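Local coordinates for S-layer domain-containing protein (PDB 4QVS) that is of unknown function but carries a concanavalin A-like lectin/glucanase domain and probably belongs to the surface layer of its bacterium, at residues E13-E16 and N20-K23; F88-S93 and K98-T103; K111-Q116 and Y120-I125. One frame throughout, in Å; residues are numbered along the deposited sequence.

Interaction 1 of 3, residues E13-E16 and N20-K23; sequences EAVE and NEFK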
ATOM      1  N   GLU A  13     -15.237 -14.982 -25.016  1.00 59.03           N
ATOM      2  CA  GLU A  13     -15.642 -16.139 -25.778  1.00 57.94           C
ATOM      3  C   GLU A  13     -14.601 -16.475 -26.822  1.00 54.23           C
ATOM      4  O   GLU A  13     -14.152 -15.595 -27.547  1.00 58.12           O
ATOM      5  CB  GLU A  13     -16.945 -15.793 -26.485  1.00 63.69           C
ATOM      6  CG  GLU A  13     -17.652 -16.978 -27.104  1.00 65.76           C
ATOM      7  CD  GLU A  13     -18.982 -16.559 -27.690  1.00 78.70           C
ATOM      8  OE1 GLU A  13     -18.975 -15.641 -28.535  1.00 87.41           O
ATOM      9  OE2 GLU A  13     -20.032 -17.129 -27.304  1.00 86.48           O
ATOM     10  N   ALA A  14     -14.238 -17.752 -26.901  1.00 59.24           N
ATOM     11  CA  ALA A  14     -13.234 -18.228 -27.844  1.00 57.99           C
ATOM     12  C   ALA A  14     -13.668 -17.937 -29.261  1.00 58.18           C
ATOM     13  O   ALA A  14     -14.868 -17.915 -29.565  1.00 56.00           O
ATOM     14  CB  ALA A  14     -13.002 -19.724 -27.674  1.00 64.63           C
ATOM     15  N   VAL A  15     -12.706 -17.685 -30.138  1.00 55.94           N
ATOM     16  CA  VAL A  15     -13.087 -17.484 -31.517  1.00 60.24           C
ATOM     17  C   VAL A  15     -13.577 -18.800 -32.132  1.00 56.94           C
ATOM     18  O   VAL A  15     -13.133 -19.898 -31.785  1.00 56.60           O
ATOM     19  CB  VAL A  15     -11.960 -16.920 -32.378  1.00 62.00           C
ATOM     20  CG1 VAL A  15     -11.555 -15.539 -31.887  1.00 57.52           C
ATOM     21  CG2 VAL A  15     -10.798 -17.884 -32.427  1.00 67.28           C
ATOM     22  N   GLU A  16     -14.496 -18.651 -33.063  1.00 58.71           N
ATOM     23  CA  GLU A  16     -15.110 -19.762 -33.771  1.00 66.30           C
ATOM     24  C   GLU A  16     -13.970 -20.641 -34.314  1.00 67.78           C
ATOM     25  O   GLU A  16     -12.953 -20.132 -34.779  1.00 66.23           O
ATOM     26  CB  GLU A  16     -15.965 -19.161 -34.899  1.00 72.33           C
ATOM     27  CG  GLU A  16     -17.291 -19.841 -35.191  1.00 87.56           C
ATOM     28  CD  GLU A  16     -17.168 -21.076 -36.048  1.00 90.99           C
ATOM     29  OE1 GLU A  16     -16.072 -21.671 -36.123  1.00 94.71           O
ATOM     30  OE2 GLU A  16     -18.186 -21.444 -36.661  1.00104.35           O
ATOM     31  N   ASN A  20      -9.546 -22.098 -27.464  1.00 51.69           N
ATOM     32  CA  ASN A  20      -8.657 -21.340 -26.606  1.00 49.04           C
ATOM     33  C   ASN A  20      -8.131 -20.058 -27.178  1.00 47.03           C
ATOM     34  O   ASN A  20      -7.205 -19.496 -26.621  1.00 47.78           O
ATOM     35  CB  ASN A  20      -7.460 -22.226 -26.229  1.00 46.75           C
ATOM     36  CG  ASN A  20      -6.728 -22.757 -27.456  1.00 54.10           C
ATOM     37  OD1 ASN A  20      -7.139 -22.533 -28.594  1.00 50.04           O
ATOM     38  ND2 ASN A  20      -5.676 -23.493 -27.225  1.00 55.71           N
ATOM     39  N   GLU A  21      -8.730 -19.550 -28.248  1.00 44.68           N
ATOM     40  CA  GLU A  21      -8.265 -18.306 -28.826  1.00 48.86           C
ATOM     41  C   GLU A  21      -9.229 -17.165 -28.552  1.00 48.38           C
ATOM     42  O   GLU A  21     -10.432 -17.330 -28.625  1.00 52.26           O
ATOM     43  CB  GLU A  21      -7.980 -18.456 -30.310  1.00 50.77           C
ATOM     44  CG  GLU A  21      -6.804 -19.383 -30.543  1.00 56.58           C
ATOM     45  CD  GLU A  21      -6.453 -19.557 -32.000  1.00 56.55           C
ATOM     46  OE1 GLU A  21      -6.382 -18.563 -32.751  1.00 62.05           O
ATOM     47  OE2 GLU A  21      -6.233 -20.705 -32.372  1.00 63.60           O
ATOM     48  N   PHE A  22      -8.654 -16.021 -28.226  1.00 47.50           N
ATOM     49  CA  PHE A  22      -9.397 -14.823 -27.864  1.00 55.66           C
ATOM     50  C   PHE A  22      -8.885 -13.615 -28.643  1.00 54.38           C
ATOM     51  O   PHE A  22      -7.690 -13.281 -28.640  1.00 57.27           O
ATOM     52  CB  PHE A  22      -9.312 -14.631 -26.359  1.00 54.36           C
ATOM     53  CG  PHE A  22      -9.964 -15.746 -25.600  1.00 51.43           C
ATOM     54  CD1 PHE A  22     -11.331 -15.732 -25.363  1.00 51.60           C
ATOM     55  CD2 PHE A  22      -9.225 -16.843 -25.182  1.00 54.48           C
ATOM     56  CE1 PHE A  22     -11.949 -16.782 -24.699  1.00 56.03           C
ATOM     57  CE2 PHE A  22      -9.840 -17.907 -24.525  1.00 52.78           C
ATOM     58  CZ  PHE A  22     -11.194 -17.876 -24.267  1.00 54.30           C
ATOM     59  N   LYS A  23      -9.804 -12.970 -29.336  1.00 49.51           N
ATOM     60  CA  LYS A  23      -9.432 -11.882 -30.229  1.00 51.36           C
ATOM     61  C   LYS A  23      -9.148 -10.587 -29.527  1.00 49.72           C
ATOM     62  O   LYS A  23      -9.553 -10.360 -28.360  1.00 54.56           O
ATOM     63  CB  LYS A  23     -10.551 -11.615 -31.245  1.00 61.49           C
ATOM     64  CG  LYS A  23     -11.782 -10.970 -30.628  1.00 58.69           C
ATOM     65  CD  LYS A  23     -12.808 -10.582 -31.667  1.00 67.25           C
ATOM     66  CE  LYS A  23     -14.029  -9.999 -30.961  1.00 74.60           C
ATOM     67  NZ  LYS A  23     -15.021  -9.452 -31.921  1.00 74.72           N
TER
HETATM   68  O   HOH W   1     -12.546 -13.937 -28.805  1.00 51.71           O
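Glu13 meets the 20-23 segment through its backbone, not its carboxylate: its carbonyl carbon lies 3.4 Å from CE1 of Phe22, obliquely to the ring. Its O takes a hydrogen bond from a water at 2.6 Å, and the same water accepts the N-H of Lys23, so a single molecule bridges Glu13 O and Lys23 N, which are too far apart to bond directly. Ala14 and Glu21 bring their CA atoms nearest. Ala14 CA lies off-centre over the Phe22 ring, in a CH-pi contact 4.2 Å from the centroid, and a methyl is small enough to let the backbone settle so near the aromatic group. The Phe22 ring reaches this place because CG stands anti to the carbonyl carbon (chi1 -64°), although its CB sets out away from the loop. Val15 supplies the direct hydrogen bond, N to Glu21 O at 2.8 Å, with the donor tilted from the carbonyl plane; that oxygen also receives a CA-H contact from Ala14. The two Val15 methyls part company: CG2 packs on Glu21 CB at 3.6 Å, while CG1 faces the backbone and CB of Lys23. Of the Glu21 side chain CB does the touching; its OE1 is hydrogen-bonded to Asn31. One direct backbone bond and one bridging water, backed by the Phe22 ring, imply a loop held against the edge of strand 21-22 without forming a regular sheet partner.

Interaction 2 of 3, residues F88-S93 and K98-T103; sequences FDFFDS and KYMRLT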
ATOM      1  N   PHE A  88       2.662 -10.158 -15.889  1.00 43.56           N
ATOM      2  CA  PHE A  88       2.926 -10.103 -17.331  1.00 45.89           C
ATOM      3  C   PHE A  88       4.441 -10.014 -17.604  1.00 43.30           C
ATOM      4  O   PHE A  88       5.243  -9.582 -16.753  1.00 46.43           O
ATOM      5  CB  PHE A  88       2.127  -9.032 -18.115  1.00 44.56           C
ATOM      6  CG  PHE A  88       2.543  -7.614 -17.870  1.00 44.23           C
ATOM      7  CD1 PHE A  88       3.776  -7.134 -18.276  1.00 46.24           C
ATOM      8  CD2 PHE A  88       1.638  -6.706 -17.293  1.00 46.99           C
ATOM      9  CE1 PHE A  88       4.150  -5.832 -18.057  1.00 46.70           C
ATOM     10  CE2 PHE A  88       1.996  -5.401 -17.109  1.00 43.38           C
ATOM     11  CZ  PHE A  88       3.241  -4.951 -17.482  1.00 51.01           C
ATOM     12  N   ASP A  89       4.821 -10.371 -18.811  1.00 45.28           N
ATOM     13  CA  ASP A  89       6.251 -10.374 -19.181  1.00 43.32           C
ATOM     14  C   ASP A  89       6.306 -10.266 -20.679  1.00 42.89           C
ATOM     15  O   ASP A  89       5.643 -11.002 -21.376  1.00 44.90           O
ATOM     16  CB  ASP A  89       6.900 -11.608 -18.585  1.00 42.47           C
ATOM     17  CG  ASP A  89       8.327 -11.822 -19.013  1.00 46.75           C
ATOM     18  OD1 ASP A  89       9.049 -10.893 -19.363  1.00 44.63           O
ATOM     19  OD2 ASP A  89       8.759 -12.966 -18.857  1.00 41.46           O
ATOM     20  N   PHE A  90       6.993  -9.223 -21.132  1.00 44.70           N
ATOM     21  CA  PHE A  90       7.215  -8.948 -22.511  1.00 42.56           C
ATOM     22  C   PHE A  90       8.723  -8.917 -22.593  1.00 49.03           C
ATOM     23  O   PHE A  90       9.395  -8.126 -21.921  1.00 47.15           O
ATOM     24  CB  PHE A  90       6.607  -7.631 -22.965  1.00 46.44           C
ATOM     25  CG  PHE A  90       5.104  -7.588 -22.835  1.00 47.20           C
ATOM     26  CD1 PHE A  90       4.286  -8.077 -23.830  1.00 55.67           C
ATOM     27  CD2 PHE A  90       4.518  -7.071 -21.688  1.00 52.15           C
ATOM     28  CE1 PHE A  90       2.894  -8.030 -23.697  1.00 53.13           C
ATOM     29  CE2 PHE A  90       3.129  -7.014 -21.550  1.00 54.33           C
ATOM     30  CZ  PHE A  90       2.320  -7.498 -22.550  1.00 55.02           C
ATOM     31  N   PHE A  91       9.262  -9.797 -23.421  1.00 45.38           N
ATOM     32  CA  PHE A  91      10.713 -10.004 -23.454  1.00 46.31           C
ATOM     33  C   PHE A  91      11.237 -10.254 -24.882  1.00 46.12           C
ATOM     34  O   PHE A  91      10.514 -10.710 -25.742  1.00 45.69           O
ATOM     35  CB  PHE A  91      11.038 -11.197 -22.529  1.00 45.66           C
ATOM     36  CG  PHE A  91      10.333 -12.499 -22.903  1.00 49.60           C
ATOM     37  CD1 PHE A  91       9.024 -12.741 -22.522  1.00 48.33           C
ATOM     38  CD2 PHE A  91      11.007 -13.492 -23.613  1.00 52.97           C
ATOM     39  CE1 PHE A  91       8.384 -13.911 -22.861  1.00 46.93           C
ATOM     40  CE2 PHE A  91      10.374 -14.679 -23.970  1.00 55.63           C
ATOM     41  CZ  PHE A  91       9.065 -14.900 -23.590  1.00 52.48           C
ATOM     42  N   ASP A  92      12.487  -9.879 -25.106  1.00 53.75           N
ATOM     43  CA  ASP A  92      13.189 -10.035 -26.385  1.00 57.66           C
ATOM     44  C   ASP A  92      13.201 -11.506 -26.749  1.00 55.94           C
ATOM     45  O   ASP A  92      13.562 -12.332 -25.915  1.00 55.16           O
ATOM     46  CB  ASP A  92      14.638  -9.520 -26.212  1.00 57.58           C
ATOM     47  CG  ASP A  92      15.550  -9.784 -27.434  1.00 60.69           C
ATOM     48  OD1 ASP A  92      15.067  -9.891 -28.558  1.00 63.99           O
ATOM     49  OD2 ASP A  92      16.771  -9.891 -27.264  1.00 58.43           O
ATOM     50  N   SER A  93      12.770 -11.845 -27.962  1.00 51.99           N
ATOM     51  CA  SER A  93      12.827 -13.238 -28.400  1.00 55.10           C
ATOM     52  C   SER A  93      14.311 -13.691 -28.630  1.00 56.12           C
ATOM     53  O   SER A  93      14.623 -14.881 -28.569  1.00 57.93           O
ATOM     54  CB  SER A  93      11.988 -13.452 -29.674  1.00 64.64           C
ATOM     55  OG  SER A  93      12.550 -12.789 -30.807  1.00 61.93           O
ATOM     56  N   LYS A  98      16.640  -8.855 -21.682  1.00 52.71           N
ATOM     57  CA  LYS A  98      16.039  -7.669 -22.243  1.00 51.81           C
ATOM     58  C   LYS A  98      14.529  -7.888 -22.143  1.00 53.44           C
ATOM     59  O   LYS A  98      13.935  -8.641 -22.931  1.00 46.28           O
ATOM     60  CB  LYS A  98      16.440  -7.485 -23.698  1.00 53.95           C
ATOM     61  CG  LYS A  98      17.844  -6.937 -23.916  1.00 64.08           C
ATOM     62  CD  LYS A  98      18.017  -6.499 -25.377  1.00 71.09           C
ATOM     63  CE  LYS A  98      19.405  -5.968 -25.682  1.00 79.83           C
ATOM     64  NZ  LYS A  98      20.455  -7.013 -25.566  1.00 87.64           N
ATOM     65  N   TYR A  99      13.906  -7.239 -21.173  1.00 43.58           N
ATOM     66  CA  TYR A  99      12.497  -7.504 -20.929  1.00 46.13           C
ATOM     67  C   TYR A  99      11.881  -6.482 -19.993  1.00 43.38           C
ATOM     68  O   TYR A  99      12.608  -5.677 -19.408  1.00 42.90           O
ATOM     69  CB  TYR A  99      12.347  -8.886 -20.253  1.00 45.78           C
ATOM     70  CG  TYR A  99      13.026  -9.068 -18.877  1.00 45.52           C
ATOM     71  CD1 TYR A  99      12.369  -8.715 -17.679  1.00 51.15           C
ATOM     72  CD2 TYR A  99      14.286  -9.648 -18.774  1.00 47.49           C
ATOM     73  CE1 TYR A  99      12.976  -8.894 -16.446  1.00 47.65           C
ATOM     74  CE2 TYR A  99      14.902  -9.845 -17.561  1.00 45.14           C
ATOM     75  CZ  TYR A  99      14.244  -9.469 -16.396  1.00 53.91           C
ATOM     76  OH  TYR A  99      14.869  -9.686 -15.211  1.00 49.91           O
HETATM   77  N   MSE A 100      10.548  -6.542 -19.872  1.00 48.47           N
HETATM   78  CA  MSE A 100       9.823  -5.739 -18.882  1.00 49.08           C
HETATM   79  C   MSE A 100       8.785  -6.694 -18.366  1.00 50.74           C
HETATM   80  O   MSE A 100       8.207  -7.465 -19.118  1.00 49.71           O
HETATM   81  CB  MSE A 100       9.429  -4.359 -19.375  1.00 54.44           C
HETATM   82  CG  MSE A 100       8.148  -4.359 -20.179  1.00 59.43           C
HETATM   83 SE   MSE A 100       8.080  -2.713 -21.244  0.80 58.46          SE
HETATM   84  CE  MSE A 100       6.323  -3.332 -21.698  1.00 53.47           C
ATOM     85  N   ARG A 101       8.607  -6.693 -17.049  1.00 47.15           N
ATOM     86  CA  ARG A 101       7.781  -7.655 -16.377  1.00 45.89           C
ATOM     87  C   ARG A 101       7.052  -7.070 -15.134  1.00 42.40           C
ATOM     88  O   ARG A 101       7.672  -6.405 -14.319  1.00 49.19           O
ATOM     89  CB  ARG A 101       8.744  -8.705 -15.912  1.00 41.98           C
ATOM     90  CG  ARG A 101       8.152  -9.915 -15.250  1.00 47.40           C
ATOM     91  CD  ARG A 101       9.210 -11.006 -15.150  1.00 52.33           C
ATOM     92  NE  ARG A 101      10.378 -10.619 -14.332  1.00 50.15           N
ATOM     93  CZ  ARG A 101      11.297 -11.478 -13.892  1.00 47.97           C
ATOM     94  NH1 ARG A 101      11.215 -12.759 -14.195  1.00 51.18           N
ATOM     95  NH2 ARG A 101      12.323 -11.054 -13.141  1.00 57.85           N
ATOM     96  N   LEU A 102       5.771  -7.350 -14.986  1.00 44.18           N
ATOM     97  CA  LEU A 102       5.020  -6.824 -13.821  1.00 47.04           C
ATOM     98  C   LEU A 102       4.844  -8.032 -12.952  1.00 49.21           C
ATOM     99  O   LEU A 102       4.461  -9.089 -13.447  1.00 51.92           O
ATOM    100  CB  LEU A 102       3.656  -6.242 -14.179  1.00 47.95           C
ATOM    101  CG  LEU A 102       2.823  -5.713 -12.979  1.00 49.40           C
ATOM    102  CD1 LEU A 102       3.376  -4.422 -12.443  1.00 46.38           C
ATOM    103  CD2 LEU A 102       1.394  -5.490 -13.410  1.00 53.17           C
ATOM    104  N   THR A 103       5.155  -7.894 -11.660  1.00 46.61           N
ATOM    105  CA  THR A 103       5.043  -8.990 -10.764  1.00 42.60           C
ATOM    106  C   THR A 103       4.255  -8.640  -9.479  1.00 50.81           C
ATOM    107  O   THR A 103       4.204  -7.479  -9.042  1.00 48.96           O
ATOM    108  CB  THR A 103       6.425  -9.437 -10.346  1.00 48.21           C
ATOM    109  OG1 THR A 103       7.112  -8.326  -9.799  1.00 54.70           O
ATOM    110  CG2 THR A 103       7.263  -9.948 -11.585  1.00 45.46           C
TER
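Phe88 and Leu102 pack ring against side chain. Leu102 CB sits over one face of the Phe88 ring, 3.6 Å from its centroid, and CD2 reaches the ring at CE2. The ring is brought across to the partner strand because CG lies between the backbone N and the carbonyl carbon (chi1 71°). On the same face of the sheet, Phe90 CD2 meets the selenomethionine methyl Met100 CE at 4.2 Å. Asp89, Phe91, Tyr99 and Arg101 occupy the other face: Phe91 CB touches Tyr99 CB at 3.5 Å, and Arg101 lays CG and CD beside the CB and CG of Asp89 without an ion pair between them.

Paired backbone bonds fix this register. Phe90 and Met100 exchange two, of which Phe90 N to Met100 O, 2.9 Å, is almost straight at 176°; Phe88 and Leu102 exchange two more bent ones. Asp92 N to Lys98 O, also 2.9 Å, continues the pattern just beyond the strands. Further out, the polar ends are held by others: Arg101 and Tyr99 share Glu122, while Asp89 OD2 bonds to His183 of the second subunit and Arg101 NH1 forms a salt bridge with Asp190 of that subunit. Aromatic and aliphatic residues suit the face turned to strand 71-79; the other is mixed, Asp89 and Arg101 standing beside Phe91 and Tyr99, and Phe91 stacks on His183 of the second subunit. This is an antiparallel beta hairpin, consistent with the concanavalin A-like family, whose sheet runs on across the subunit interface through the edge strand 85-91.

Interaction 3 of 3, residues K111-Q116 and Y120-I125; sequences KFAMTQ and YGEKTI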
ATOM      1  N   LYS A 111       5.253  -5.054  -8.497  1.00 56.09           N
ATOM      2  CA  LYS A 111       6.476  -4.447  -8.974  1.00 53.07           C
ATOM      3  C   LYS A 111       6.559  -4.514 -10.478  1.00 49.28           C
ATOM      4  O   LYS A 111       6.237  -5.524 -11.103  1.00 51.19           O
ATOM      5  CB  LYS A 111       7.689  -5.183  -8.428  1.00 52.76           C
ATOM      6  CG  LYS A 111       9.013  -4.551  -8.833  1.00 53.81           C
ATOM      7  CD  LYS A 111      10.167  -5.154  -8.061  1.00 56.32           C
ATOM      8  CE  LYS A 111      10.461  -6.554  -8.592  1.00 55.49           C
ATOM      9  NZ  LYS A 111      11.297  -7.350  -7.657  1.00 53.47           N
ATOM     10  N   PHE A 112       7.034  -3.430 -11.046  1.00 50.00           N
ATOM     11  CA  PHE A 112       7.241  -3.363 -12.449  1.00 50.01           C
ATOM     12  C   PHE A 112       8.729  -3.188 -12.611  1.00 52.11           C
ATOM     13  O   PHE A 112       9.349  -2.447 -11.889  1.00 49.89           O
ATOM     14  CB  PHE A 112       6.454  -2.218 -13.053  1.00 51.29           C
ATOM     15  CG  PHE A 112       6.674  -2.060 -14.487  1.00 48.03           C
ATOM     16  CD1 PHE A 112       6.269  -3.065 -15.367  1.00 49.49           C
ATOM     17  CD2 PHE A 112       7.305  -0.949 -14.976  1.00 49.24           C
ATOM     18  CE1 PHE A 112       6.495  -2.952 -16.726  1.00 49.92           C
ATOM     19  CE2 PHE A 112       7.542  -0.827 -16.346  1.00 54.16           C
ATOM     20  CZ  PHE A 112       7.135  -1.838 -17.221  1.00 50.29           C
ATOM     21  N   ALA A 113       9.287  -3.923 -13.543  1.00 43.67           N
ATOM     22  CA  ALA A 113      10.735  -3.928 -13.814  1.00 47.58           C
ATOM     23  C   ALA A 113      10.987  -3.893 -15.301  1.00 44.40           C
ATOM     24  O   ALA A 113      10.231  -4.490 -16.056  1.00 46.11           O
ATOM     25  CB  ALA A 113      11.382  -5.166 -13.242  1.00 49.21           C
HETATM   26  N   MSE A 114      12.010  -3.138 -15.702  1.00 49.76           N
HETATM   27  CA  MSE A 114      12.476  -3.046 -17.079  1.00 47.74           C
HETATM   28  C   MSE A 114      13.943  -3.230 -16.964  1.00 58.27           C
HETATM   29  O   MSE A 114      14.562  -2.678 -16.029  1.00 52.70           O
HETATM   30  CB  MSE A 114      12.318  -1.665 -17.705  1.00 53.79           C
HETATM   31  CG  MSE A 114      10.868  -1.154 -17.675  1.00 61.15           C
HETATM   32 SE   MSE A 114      10.528   0.232 -19.023  0.78 62.22          SE
HETATM   33  CE  MSE A 114      11.126  -0.727 -20.629  1.00 72.80           C
ATOM     34  N   THR A 115      14.516  -4.014 -17.883  1.00 51.19           N
ATOM     35  CA  THR A 115      15.949  -4.217 -17.897  1.00 49.83           C
ATOM     36  C   THR A 115      16.437  -4.517 -19.294  1.00 50.23           C
ATOM     37  O   THR A 115      15.728  -5.039 -20.188  1.00 47.48           O
ATOM     38  CB  THR A 115      16.435  -5.351 -16.968  1.00 51.88           C
ATOM     39  OG1 THR A 115      17.861  -5.359 -16.896  1.00 49.74           O
ATOM     40  CG2 THR A 115      16.014  -6.680 -17.459  1.00 52.24           C
ATOM     41  N   GLN A 116      17.683  -4.136 -19.441  1.00 55.14           N
ATOM     42  CA  GLN A 116      18.450  -4.322 -20.621  1.00 60.71           C
ATOM     43  C   GLN A 116      19.706  -5.141 -20.217  1.00 63.41           C
ATOM     44  O   GLN A 116      20.494  -5.481 -21.068  1.00 59.86           O
ATOM     45  CB  GLN A 116      18.821  -2.934 -21.149  1.00 68.94           C
ATOM     46  CG  GLN A 116      19.097  -2.865 -22.638  1.00 83.00           C
ATOM     47  CD  GLN A 116      19.317  -1.439 -23.132  1.00 82.13           C
ATOM     48  OE1 GLN A 116      18.507  -0.908 -23.905  1.00 70.66           O
ATOM     49  NE2 GLN A 116      20.390  -0.803 -22.659  1.00 76.75           N
ATOM     50  N   TYR A 120      19.797  -8.730 -12.693  1.00 56.82           N
ATOM     51  CA  TYR A 120      20.505  -7.858 -11.767  1.00 58.00           C
ATOM     52  C   TYR A 120      20.532  -6.443 -12.202  1.00 56.94           C
ATOM     53  O   TYR A 120      21.058  -5.616 -11.488  1.00 59.32           O
ATOM     54  CB  TYR A 120      21.942  -8.335 -11.520  1.00 58.57           C
ATOM     55  CG  TYR A 120      21.947  -9.711 -10.953  1.00 58.81           C
ATOM     56  CD1 TYR A 120      21.503  -9.947  -9.650  1.00 57.70           C
ATOM     57  CD2 TYR A 120      22.366 -10.806 -11.718  1.00 58.15           C
ATOM     58  CE1 TYR A 120      21.468 -11.235  -9.129  1.00 57.63           C
ATOM     59  CE2 TYR A 120      22.342 -12.097 -11.202  1.00 52.44           C
ATOM     60  CZ  TYR A 120      21.888 -12.316  -9.920  1.00 58.53           C
ATOM     61  OH  TYR A 120      21.880 -13.611  -9.412  1.00 55.22           O
ATOM     62  N   GLY A 121      20.001  -6.145 -13.375  1.00 54.77           N
ATOM     63  CA  GLY A 121      19.999  -4.770 -13.827  1.00 54.71           C
ATOM     64  C   GLY A 121      18.602  -4.196 -13.838  1.00 48.51           C
ATOM     65  O   GLY A 121      18.376  -3.146 -14.367  1.00 48.83           O
ATOM     66  N   GLU A 122      17.654  -4.892 -13.283  1.00 48.69           N
ATOM     67  CA  GLU A 122      16.294  -4.359 -13.300  1.00 55.62           C
ATOM     68  C   GLU A 122      16.158  -2.975 -12.683  1.00 52.81           C
ATOM     69  O   GLU A 122      16.730  -2.694 -11.646  1.00 51.37           O
ATOM     70  CB  GLU A 122      15.364  -5.302 -12.580  1.00 56.55           C
ATOM     71  CG  GLU A 122      15.055  -6.555 -13.373  1.00 57.74           C
ATOM     72  CD  GLU A 122      14.056  -7.444 -12.648  1.00 60.52           C
ATOM     73  OE1 GLU A 122      13.644  -7.084 -11.539  1.00 53.11           O
ATOM     74  OE2 GLU A 122      13.681  -8.512 -13.175  1.00 55.70           O
ATOM     75  N   LYS A 123      15.464  -2.102 -13.397  1.00 60.64           N
ATOM     76  CA  LYS A 123      15.074  -0.778 -12.901  1.00 65.10           C
ATOM     77  C   LYS A 123      13.616  -1.020 -12.586  1.00 60.37           C
ATOM     78  O   LYS A 123      12.866  -1.478 -13.451  1.00 58.69           O
ATOM     79  CB  LYS A 123      15.179   0.337 -13.947  1.00 69.29           C
ATOM     80  CG  LYS A 123      16.519   0.529 -14.615  1.00 73.99           C
ATOM     81  CD  LYS A 123      17.628   0.709 -13.609  1.00 79.29           C
ATOM     82  CE  LYS A 123      18.969   0.701 -14.317  1.00 87.72           C
ATOM     83  NZ  LYS A 123      20.034   0.497 -13.305  1.00 91.33           N
ATOM     84  N   THR A 124      13.198  -0.669 -11.379  1.00 58.30           N
ATOM     85  CA  THR A 124      11.888  -1.041 -10.903  1.00 56.35           C
ATOM     86  C   THR A 124      11.031   0.046 -10.294  1.00 60.23           C
ATOM     87  O   THR A 124      11.519   1.114  -9.935  1.00 63.62           O
ATOM     88  CB  THR A 124      12.093  -1.995  -9.759  1.00 55.32           C
ATOM     89  OG1 THR A 124      12.699  -1.266  -8.697  1.00 55.87           O
ATOM     90  CG2 THR A 124      13.032  -3.120 -10.177  1.00 60.98           C
ATOM     91  N   ILE A 125       9.743  -0.269 -10.167  1.00 59.42           N
ATOM     92  CA  ILE A 125       8.781   0.574  -9.457  1.00 63.14           C
ATOM     93  C   ILE A 125       8.017  -0.402  -8.598  1.00 63.15           C
ATOM     94  O   ILE A 125       7.530  -1.420  -9.104  1.00 57.13           O
ATOM     95  CB  ILE A 125       7.735   1.226 -10.358  1.00 66.29           C
ATOM     96  CG1 ILE A 125       8.332   1.669 -11.684  1.00 70.63           C
ATOM     97  CG2 ILE A 125       7.078   2.385  -9.620  1.00 72.40           C
ATOM     98  CD1 ILE A 125       7.284   2.074 -12.701  1.00 67.64           C
TER
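Four backbone hydrogen bonds join Phe112 to Ile125 and Met114 to Lys123, two for each pair. Phe112 N to Ile125 O and Ile125 N to Phe112 O are both 2.8 Å, with the donors in the carbonyl planes. Lys123 N to Met114 O is the straightest of the set, 174° at the hydrogen. Between the two pairs stands the non-hydrogen-bonded pair Ala113 and Thr124, where Ala113 CA approaches Lys123 O and Thr124 CA approaches Phe112 O in CA-H...O contacts.

Glu122 crosses back over this pairing. Its chain is extended beyond CG (chi2 -177°), which lays the carboxylate against Ala113, OE1 lying 3.4 Å from the methyl CB. Alanine is short enough to admit it, and the carboxylate is not left without partners, for OE2 bonds to Tyr99 OH and forms a salt bridge with Arg101. Lys111 NZ stands 4.5 Å from Glu122 OE1, too far for a salt bridge; its stronger partner is Tyr192 OH of the second subunit. The aliphatic part of Lys111 is put to use nonetheless, CD lying 4.1 Å from Thr124 CB. Thr115 rests CB on CG of Glu122, while its OG1 bonds to Gly118 O and Ser117 N in the connecting turn.

On the opposite face Phe112 and Ile125 run alongside each other in the same direction, and Ile125 CD1 meets the ring at its edge, 3.8 Å from CD2. Strand 123-126 is outermost in the four-stranded sheet within this chain. Strand 110-115 separates it from strand 99-104, where Phe112 touches Met100 and Leu102, while Val141 of the second subunit packs on Phe112.

In the fold
Interactions 2 and 3 are successive antiparallel hairpins of one four-stranded sheet, joined at adjacent strands 99-104 and 110-115 and through Glu122; the centres of interactions 2 and 3 lie about 10 Å apart. Interaction 2 is buried, interaction 3 partly so; both touch the second subunit, through strand 85-91, which pairs with one of its strands, and through side chains and Thr124 O of strand 123-126. Their chemistry is alike: regular backbone pairing, an apolar face, and a mixed face where polar groups share partners. At the surface, about 24 Å from interaction 2 between centres, interaction 1 sets a loop against strand 21-22, an outermost strand of a different, three-stranded sheet, by one direct backbone bond and water.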